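CHAD domain (Ricinus communis, PDB 6QV5) probably binds inorganic polyphosphate through an all-helical domain and holds a zinc ion. Local coordinates at residues S89-G92 with T93-A97; N120-L123 with E124-A127; A284-D287 with A288-A291. All blocks are in the same frame, centred on the assembly; numbering follows the deposited sequence.

All three contacts are local, between residues three to five apart, interaction 1 within a helix and interactions 2 and 3 at the start of one, and they follow one another along the chain without nesting or crossing. Interaction 1 comes first, inside helix 82-108, and faces helices 54-73, 122-145 and 147-163. After a loop that is partly unmodelled, interaction 2 forms the first turn of helix 122-145 and meets helix 265-281, far on in the sequence; its centre lies about 28 Å from that of interaction 1. Interaction 3 starts the short helix 286-293 after helix 265-281 and packs on helix 224-260, across the centre of the chain from interaction 1. None closes a long loop.

Interaction 1 (S89-G92 with T93-A97); sequences SWLG and TELGA
Leu91 and Leu95, one helical turn apart, lie side by side and point the same way, with CD1 of Leu91 3.9 Å from CD1 of Leu95. This is the tightly packed flank of the stretch: both side chains are buried, Leu91 against Tyr149, Leu152 and Met153 of helix 147-163 and Leu95 against Leu57 and Val64 of helix 54-73. The more open flank belongs to Thr93, whose chi1 of -57° sets OG1 beside its own backbone N and turns it back along the helix. There OG1 donates to Ser89 O at 2.7 Å, while Thr93 N donates to the same oxygen at 3.1 Å. The two donors come from opposite faces of the carbonyl plane, and the hydroxyl of this exposed residue is thereby bonded to the main chain of its own helix. The segment is a middle portion of helix 82-108 in the all-helical CHAD domain, and its i to i+4 ladder continues with Leu95 N bonding to Leu91 O at 3.1 Å and Gly96 N to Gly92 O at 2.9 Å. Between the two flanks sits Trp90. Glu94 bends at chi2 (-55°) and lays its CG over one face of the indole, a CH-pi contact 4.0 Å from the centroid of the five-membered ring. CG is offset toward the rim, 3.7 Å from Trp90 NE1, and the carboxylate plane is turned 26° from the ring. Arg148 makes a cation-pi contact with the same indole, and Ala143 of helix 122-145 touches both Trp90 and Glu94.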
ATOM      1  N   SER A  89       3.054  11.006  -6.150  1.00 66.21           N
ATOM      2  CA  SER A  89       3.696  11.096  -4.837  1.00 65.41           C
ATOM      3  C   SER A  89       2.928  12.053  -3.924  1.00 67.01           C
ATOM      4  O   SER A  89       2.797  11.777  -2.732  1.00 66.61           O
ATOM      5  CB  SER A  89       5.150  11.536  -4.978  1.00 69.53           C
ATOM      6  OG  SER A  89       5.902  10.570  -5.695  1.00 79.50           O
ATOM      7  N   TRP A  90       2.392  13.154  -4.496  1.00 61.65           N
ATOM      8  CA  TRP A  90       1.579  14.149  -3.792  1.00 60.46           C
ATOM      9  C   TRP A  90       0.247  13.522  -3.358  1.00 63.18           C
ATOM     10  O   TRP A  90      -0.149  13.689  -2.206  1.00 63.09           O
ATOM     11  CB  TRP A  90       1.363  15.400  -4.671  1.00 58.78           C
ATOM     12  CG  TRP A  90       0.191  16.249  -4.273  1.00 59.45           C
ATOM     13  CD1 TRP A  90       0.126  17.123  -3.229  1.00 62.26           C
ATOM     14  CD2 TRP A  90      -1.092  16.289  -4.913  1.00 59.13           C
ATOM     15  NE1 TRP A  90      -1.120  17.707  -3.177  1.00 61.64           N
ATOM     16  CE2 TRP A  90      -1.888  17.211  -4.198  1.00 62.99           C
ATOM     17  CE3 TRP A  90      -1.652  15.624  -6.018  1.00 60.31           C
ATOM     18  CZ2 TRP A  90      -3.210  17.497  -4.560  1.00 62.28           C
ATOM     19  CZ3 TRP A  90      -2.963  15.902  -6.371  1.00 61.76           C
ATOM     20  CH2 TRP A  90      -3.725  16.832  -5.651  1.00 62.41           C
ATOM     21  N   LEU A  91      -0.423  12.791  -4.276  1.00 58.61           N
ATOM     22  CA  LEU A  91      -1.693  12.099  -4.031  1.00 57.84           C
ATOM     23  C   LEU A  91      -1.533  10.999  -2.967  1.00 61.21           C
ATOM     24  O   LEU A  91      -2.414  10.837  -2.119  1.00 60.76           O
ATOM     25  CB  LEU A  91      -2.255  11.529  -5.352  1.00 57.64           C
ATOM     26  CG  LEU A  91      -3.576  10.740  -5.307  1.00 61.85           C
ATOM     27  CD1 LEU A  91      -4.735  11.605  -4.834  1.00 61.80           C
ATOM     28  CD2 LEU A  91      -3.897  10.146  -6.661  1.00 63.72           C
ATOM     29  N   GLY A  92      -0.407  10.284  -3.019  1.00 57.33           N
ATOM     30  CA  GLY A  92      -0.063   9.228  -2.072  1.00 56.94           C
ATOM     31  C   GLY A  92       0.168   9.758  -0.671  1.00 60.50           C
ATOM     32  O   GLY A  92      -0.229   9.118   0.304  1.00 60.00           O
ATOM     33  N   THR A  93       0.793  10.949  -0.568  1.00 57.06           N
ATOM     34  CA  THR A  93       1.079  11.645   0.691  1.00 56.83           C
ATOM     35  C   THR A  93      -0.217  12.201   1.307  1.00 60.36           C
ATOM     36  O   THR A  93      -0.402  12.090   2.520  1.00 60.24           O
ATOM     37  CB  THR A  93       2.166  12.720   0.463  1.00 65.45           C
ATOM     38  OG1 THR A  93       3.332  12.092  -0.073  1.00 65.73           O
ATOM     39  CG2 THR A  93       2.539  13.479   1.735  1.00 63.75           C
ATOM     40  N   GLU A  94      -1.108  12.783   0.475  1.00 56.36           N
ATOM     41  CA  GLU A  94      -2.383  13.354   0.921  1.00 56.04           C
ATOM     42  C   GLU A  94      -3.336  12.299   1.486  1.00 59.66           C
ATOM     43  O   GLU A  94      -3.879  12.499   2.574  1.00 59.70           O
ATOM     44  CB  GLU A  94      -3.062  14.181  -0.191  1.00 57.38           C
ATOM     45  CG  GLU A  94      -2.358  15.486  -0.541  1.00 67.19           C
ATOM     46  CD  GLU A  94      -2.104  16.460   0.594  1.00 85.29           C
ATOM     47  OE1 GLU A  94      -3.079  16.859   1.273  1.00 81.16           O
ATOM     48  OE2 GLU A  94      -0.926  16.832   0.800  1.00 76.36           O
ATOM     49  N   LEU A  95      -3.519  11.177   0.764  1.00 55.48           N
ATOM     50  CA  LEU A  95      -4.382  10.074   1.198  1.00 55.02           C
ATOM     51  C   LEU A  95      -3.719   9.256   2.307  1.00 58.34           C
ATOM     52  O   LEU A  95      -4.418   8.728   3.171  1.00 57.59           O
ATOM     53  CB  LEU A  95      -4.770   9.157   0.021  1.00 54.99           C
ATOM     54  CG  LEU A  95      -5.624   9.765  -1.104  1.00 59.59           C
ATOM     55  CD1 LEU A  95      -5.662   8.842  -2.299  1.00 59.71           C
ATOM     56  CD2 LEU A  95      -7.051  10.059  -0.642  1.00 61.69           C
ATOM     57  N   GLY A  96      -2.387   9.167   2.259  1.00 54.98           N
ATOM     58  CA  GLY A  96      -1.562   8.451   3.227  1.00 54.91           C
ATOM     59  C   GLY A  96      -1.623   9.035   4.621  1.00 59.17           C
ATOM     60  O   GLY A  96      -1.738   8.284   5.592  1.00 58.78           O
ATOM     61  N   ALA A  97      -1.567  10.381   4.721  1.00 56.09           N
ATOM     62  CA  ALA A  97      -1.650  11.125   5.982  1.00 55.83           C
ATOM     63  C   ALA A  97      -3.012  10.903   6.644  1.00 58.96           C
ATOM     64  O   ALA A  97      -3.071  10.715   7.858  1.00 58.45           O
ATOM     65  CB  ALA A  97      -1.420  12.611   5.734  1.00 56.59           C
TER

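Interaction 2 (N120-L123 with E124-A127); sequences NGLL and ELNA
With chi1 at -61°, Leu122 holds its CG beside its own backbone N, whereas Leu125 swings CG anti to the backbone N (chi1 178°), and these two settings bring the branches together. Leu122 CD2 meets Leu125 CD2 at 3.8 Å, the side chains lying alongside one another and pointing the same way. Glu124 takes the rarer setting: at chi1 62° its CG sits between the backbone N and the carbonyl carbon, and this directs the extended chain back along the main chain. CG comes to 3.3 Å from Gly121 O, and Glu124 OE2 lies 3.8 Å from Gly121 CA. Both are van der Waals contacts with the main chain at the start of helix 122-145.

The stretch forms the N-terminal turn of that helix, where the chain enters the regular i to i+4 pattern of backbone bonds. Asn126 N donates to Leu122 O at 3.0 Å. The next rung, Ala127 N to Leu123 O, is weak at 3.3 Å. Leu122 and Leu125 mark the inward side of the turn: Leu125, the buried member, rests on Ala267, Val268 and Ala271 of helix 265-281 and on Leu109 of a loop, and Leu122 touches Phe270 of the same helix together with Ile112. Leu123, Glu124 and Ala127 are exposed to solvent on the outer side.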
ATOM      1  N   ASN A 120      -5.821   7.457  33.106  1.00112.45           N
ATOM      2  CA  ASN A 120      -7.229   7.620  32.727  1.00111.99           C
ATOM      3  C   ASN A 120      -7.494   8.706  31.661  1.00114.85           C
ATOM      4  O   ASN A 120      -8.623   8.816  31.173  1.00114.73           O
ATOM      5  CB  ASN A 120      -8.081   7.868  33.976  1.00112.65           C
ATOM      6  N   GLY A 121      -6.460   9.468  31.298  1.00110.01           N
ATOM      7  CA  GLY A 121      -6.554  10.556  30.325  1.00108.95           C
ATOM      8  C   GLY A 121      -6.484  10.170  28.859  1.00110.67           C
ATOM      9  O   GLY A 121      -6.223  11.031  28.014  1.00110.07           O
ATOM     10  N   LEU A 122      -6.733   8.888  28.533  1.00105.58           N
ATOM     11  CA  LEU A 122      -6.703   8.403  27.149  1.00104.50           C
ATOM     12  C   LEU A 122      -8.011   8.678  26.390  1.00106.08           C
ATOM     13  O   LEU A 122      -8.029   8.599  25.158  1.00105.49           O
ATOM     14  CB  LEU A 122      -6.306   6.916  27.073  1.00104.60           C
ATOM     15  CG  LEU A 122      -4.915   6.533  27.608  1.00109.46           C
ATOM     16  CD1 LEU A 122      -4.794   5.035  27.771  1.00109.66           C
ATOM     17  CD2 LEU A 122      -3.795   7.055  26.711  1.00111.92           C
ATOM     18  N   LEU A 123      -9.093   9.022  27.123  1.00100.99           N
ATOM     19  CA  LEU A 123     -10.407   9.347  26.557  1.00 99.99           C
ATOM     20  C   LEU A 123     -10.374  10.685  25.811  1.00101.35           C
ATOM     21  O   LEU A 123     -10.946  10.787  24.724  1.00100.89           O
ATOM     22  CB  LEU A 123     -11.493   9.359  27.645  1.00100.14           C
ATOM     23  CG  LEU A 123     -12.020   7.992  28.068  1.00105.00           C
ATOM     24  CD1 LEU A 123     -11.385   7.540  29.371  1.00105.22           C
ATOM     25  CD2 LEU A 123     -13.527   8.014  28.210  1.00107.64           C
ATOM     26  N   GLU A 124      -9.688  11.695  26.385  1.00 95.84           N
ATOM     27  CA  GLU A 124      -9.533  13.017  25.769  1.00 94.75           C
ATOM     28  C   GLU A 124      -8.534  12.972  24.604  1.00 96.16           C
ATOM     29  O   GLU A 124      -8.641  13.776  23.679  1.00 95.82           O
ATOM     30  CB  GLU A 124      -9.182  14.105  26.807  1.00 96.18           C
ATOM     31  CG  GLU A 124      -7.863  13.913  27.540  1.00107.61           C
ATOM     32  CD  GLU A 124      -7.689  14.753  28.791  1.00129.89           C
ATOM     33  OE1 GLU A 124      -7.732  16.000  28.685  1.00126.58           O
ATOM     34  OE2 GLU A 124      -7.496  14.161  29.877  1.00123.50           O
ATOM     35  N   LEU A 125      -7.582  12.014  24.649  1.00 90.80           N
ATOM     36  CA  LEU A 125      -6.584  11.787  23.602  1.00 89.70           C
ATOM     37  C   LEU A 125      -7.267  11.177  22.374  1.00 91.21           C
ATOM     38  O   LEU A 125      -6.970  11.581  21.250  1.00 90.55           O
ATOM     39  CB  LEU A 125      -5.448  10.876  24.116  1.00 89.71           C
ATOM     40  CG  LEU A 125      -4.337  10.498  23.121  1.00 94.40           C
ATOM     41  CD1 LEU A 125      -3.463  11.689  22.777  1.00 94.58           C
ATOM     42  CD2 LEU A 125      -3.483   9.380  23.665  1.00 97.00           C
ATOM     43  N   ASN A 126      -8.203  10.228  22.603  1.00 86.16           N
ATOM     44  CA  ASN A 126      -8.992   9.559  21.565  1.00 85.25           C
ATOM     45  C   ASN A 126      -9.856  10.576  20.812  1.00 87.27           C
ATOM     46  O   ASN A 126     -10.020  10.453  19.599  1.00 86.87           O
ATOM     47  CB  ASN A 126      -9.862   8.462  22.177  1.00 86.72           C
ATOM     48  CG  ASN A 126     -10.492   7.553  21.156  1.00114.28           C
ATOM     49  OD1 ASN A 126      -9.870   6.606  20.662  1.00110.14           O
ATOM     50  ND2 ASN A 126     -11.744   7.821  20.816  1.00106.93           N
ATOM     51  N   ALA A 127     -10.381  11.588  21.535  1.00 82.34           N
ATOM     52  CA  ALA A 127     -11.190  12.675  20.984  1.00 81.44           C
ATOM     53  C   ALA A 127     -10.319  13.618  20.146  1.00 83.33           C
ATOM     54  O   ALA A 127     -10.781  14.114  19.115  1.00 83.01           O
ATOM     55  CB  ALA A 127     -11.867  13.445  22.107  1.00 82.22           C
TER

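Interaction 3 (A284-D287 with A288-A291); sequences ADLD and AIRA
Leu286 O receives the shortest hydrogen bond of this turn, from Arg290 N at 2.8 Å and nearly straight, with an N-H...O angle of 167°. The Arg290 side chain returns over the same turn: its chain bends at chi2 (149°), and the guanidinium presents one face to Leu286 CB, which stands 3.9 Å from the plane over its centre. At the guanidinium edge, NH1 reaches Asp287 OD1 at 3.3 Å in a salt bridge whose hydrogen bond is weak; the two flat groups are turned 33° apart. NH2 bonds elsewhere, to Met193 O.

Asp285 occupies the N-cap position of helix 286-293; separately, its carbonyl O accepts Ile289 N at 3.2 Å. Asp285 OD2 touches Ala288 CB at 3.4 Å, and the buried Ile289 packs on Thr237, Glu240 and Leu241 of helix 224-260. Two acidic side chains thus stand at the amino end of the helix, where their negative charge would probably be stabilised by the helix dipole, while Arg290 joins its own first turn to the loop at Met193.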
ATOM      1  N   ALA A 284       8.657  -7.732  15.226  1.00 90.58           N
ATOM      2  CA  ALA A 284       8.312  -8.498  14.027  1.00 90.28           C
ATOM      3  C   ALA A 284       9.022  -9.852  14.104  1.00 93.91           C
ATOM      4  O   ALA A 284      10.256  -9.901  14.085  1.00 93.29           O
ATOM      5  CB  ALA A 284       8.729  -7.736  12.774  1.00 90.97           C
ATOM      6  N   ASP A 285       8.241 -10.934  14.308  1.00 90.60           N
ATOM      7  CA  ASP A 285       8.768 -12.293  14.451  1.00 90.59           C
ATOM      8  C   ASP A 285       9.398 -12.771  13.148  1.00 93.84           C
ATOM      9  O   ASP A 285       8.728 -13.379  12.308  1.00 93.34           O
ATOM     10  CB  ASP A 285       7.693 -13.269  14.977  1.00 92.67           C
ATOM     11  CG  ASP A 285       8.218 -14.597  15.503  1.00105.06           C
ATOM     12  OD1 ASP A 285       9.452 -14.726  15.686  1.00105.99           O
ATOM     13  OD2 ASP A 285       7.394 -15.502  15.754  1.00112.37           O
ATOM     14  N   LEU A 286      10.696 -12.456  12.982  1.00 89.94           N
ATOM     15  CA  LEU A 286      11.484 -12.793  11.797  1.00 89.60           C
ATOM     16  C   LEU A 286      11.615 -14.297  11.599  1.00 92.84           C
ATOM     17  O   LEU A 286      11.582 -14.743  10.457  1.00 92.56           O
ATOM     18  CB  LEU A 286      12.875 -12.123  11.810  1.00 89.64           C
ATOM     19  CG  LEU A 286      12.975 -10.615  12.124  1.00 94.23           C
ATOM     20  CD1 LEU A 286      14.399 -10.147  12.003  1.00 94.31           C
ATOM     21  CD2 LEU A 286      12.095  -9.767  11.206  1.00 96.62           C
ATOM     22  N   ASP A 287      11.723 -15.074  12.699  1.00 88.83           N
ATOM     23  CA  ASP A 287      11.824 -16.538  12.664  1.00 88.41           C
ATOM     24  C   ASP A 287      10.584 -17.184  12.030  1.00 92.09           C
ATOM     25  O   ASP A 287      10.727 -18.126  11.249  1.00 91.81           O
ATOM     26  CB  ASP A 287      12.097 -17.109  14.068  1.00 90.00           C
ATOM     27  CG  ASP A 287      13.479 -16.811  14.634  1.00 98.59           C
ATOM     28  OD1 ASP A 287      14.337 -16.292  13.881  1.00 99.09           O
ATOM     29  OD2 ASP A 287      13.708 -17.106  15.829  1.00103.08           O
ATOM     30  N   ALA A 288       9.381 -16.654  12.336  1.00 88.33           N
ATOM     31  CA  ALA A 288       8.114 -17.126  11.770  1.00 88.02           C
ATOM     32  C   ALA A 288       7.999 -16.706  10.297  1.00 91.30           C
ATOM     33  O   ALA A 288       7.432 -17.451   9.495  1.00 90.88           O
ATOM     34  CB  ALA A 288       6.944 -16.573  12.567  1.00 88.81           C
ATOM     35  N   ILE A 289       8.549 -15.517   9.951  1.00 87.43           N
ATOM     36  CA  ILE A 289       8.583 -14.956   8.594  1.00 87.04           C
ATOM     37  C   ILE A 289       9.498 -15.824   7.713  1.00 90.65           C
ATOM     38  O   ILE A 289       9.080 -16.242   6.632  1.00 89.94           O
ATOM     39  CB  ILE A 289       9.001 -13.449   8.623  1.00 90.07           C
ATOM     40  CG1 ILE A 289       7.846 -12.560   9.143  1.00 90.45           C
ATOM     41  CG2 ILE A 289       9.500 -12.956   7.254  1.00 90.61           C
ATOM     42  CD1 ILE A 289       8.280 -11.218   9.746  1.00 97.44           C
ATOM     43  N   ARG A 290      10.728 -16.107   8.198  1.00 87.44           N
ATOM     44  CA  ARG A 290      11.738 -16.935   7.534  1.00 87.43           C
ATOM     45  C   ARG A 290      11.196 -18.337   7.242  1.00 91.50           C
ATOM     46  O   ARG A 290      11.365 -18.823   6.127  1.00 91.07           O
ATOM     47  CB  ARG A 290      13.023 -17.013   8.379  1.00 87.69           C
ATOM     48  CG  ARG A 290      13.898 -15.766   8.297  1.00 98.67           C
ATOM     49  CD  ARG A 290      14.651 -15.541   9.595  1.00109.21           C
ATOM     50  NE  ARG A 290      15.518 -14.364   9.540  1.00118.01           N
ATOM     51  CZ  ARG A 290      16.181 -13.870  10.583  1.00132.11           C
ATOM     52  NH1 ARG A 290      16.076 -14.441  11.778  1.00118.43           N
ATOM     53  NH2 ARG A 290      16.948 -12.798  10.440  1.00119.78           N
ATOM     54  N   ALA A 291      10.494 -18.950   8.222  1.00 88.31           N
ATOM     55  CA  ALA A 291       9.880 -20.278   8.096  1.00 88.36           C
ATOM     56  C   ALA A 291       8.691 -20.282   7.123  1.00 92.24           C
ATOM     57  O   ALA A 291       8.386 -21.316   6.527  1.00 92.20           O
ATOM     58  CB  ALA A 291       9.446 -20.787   9.462  1.00 89.08           C
TER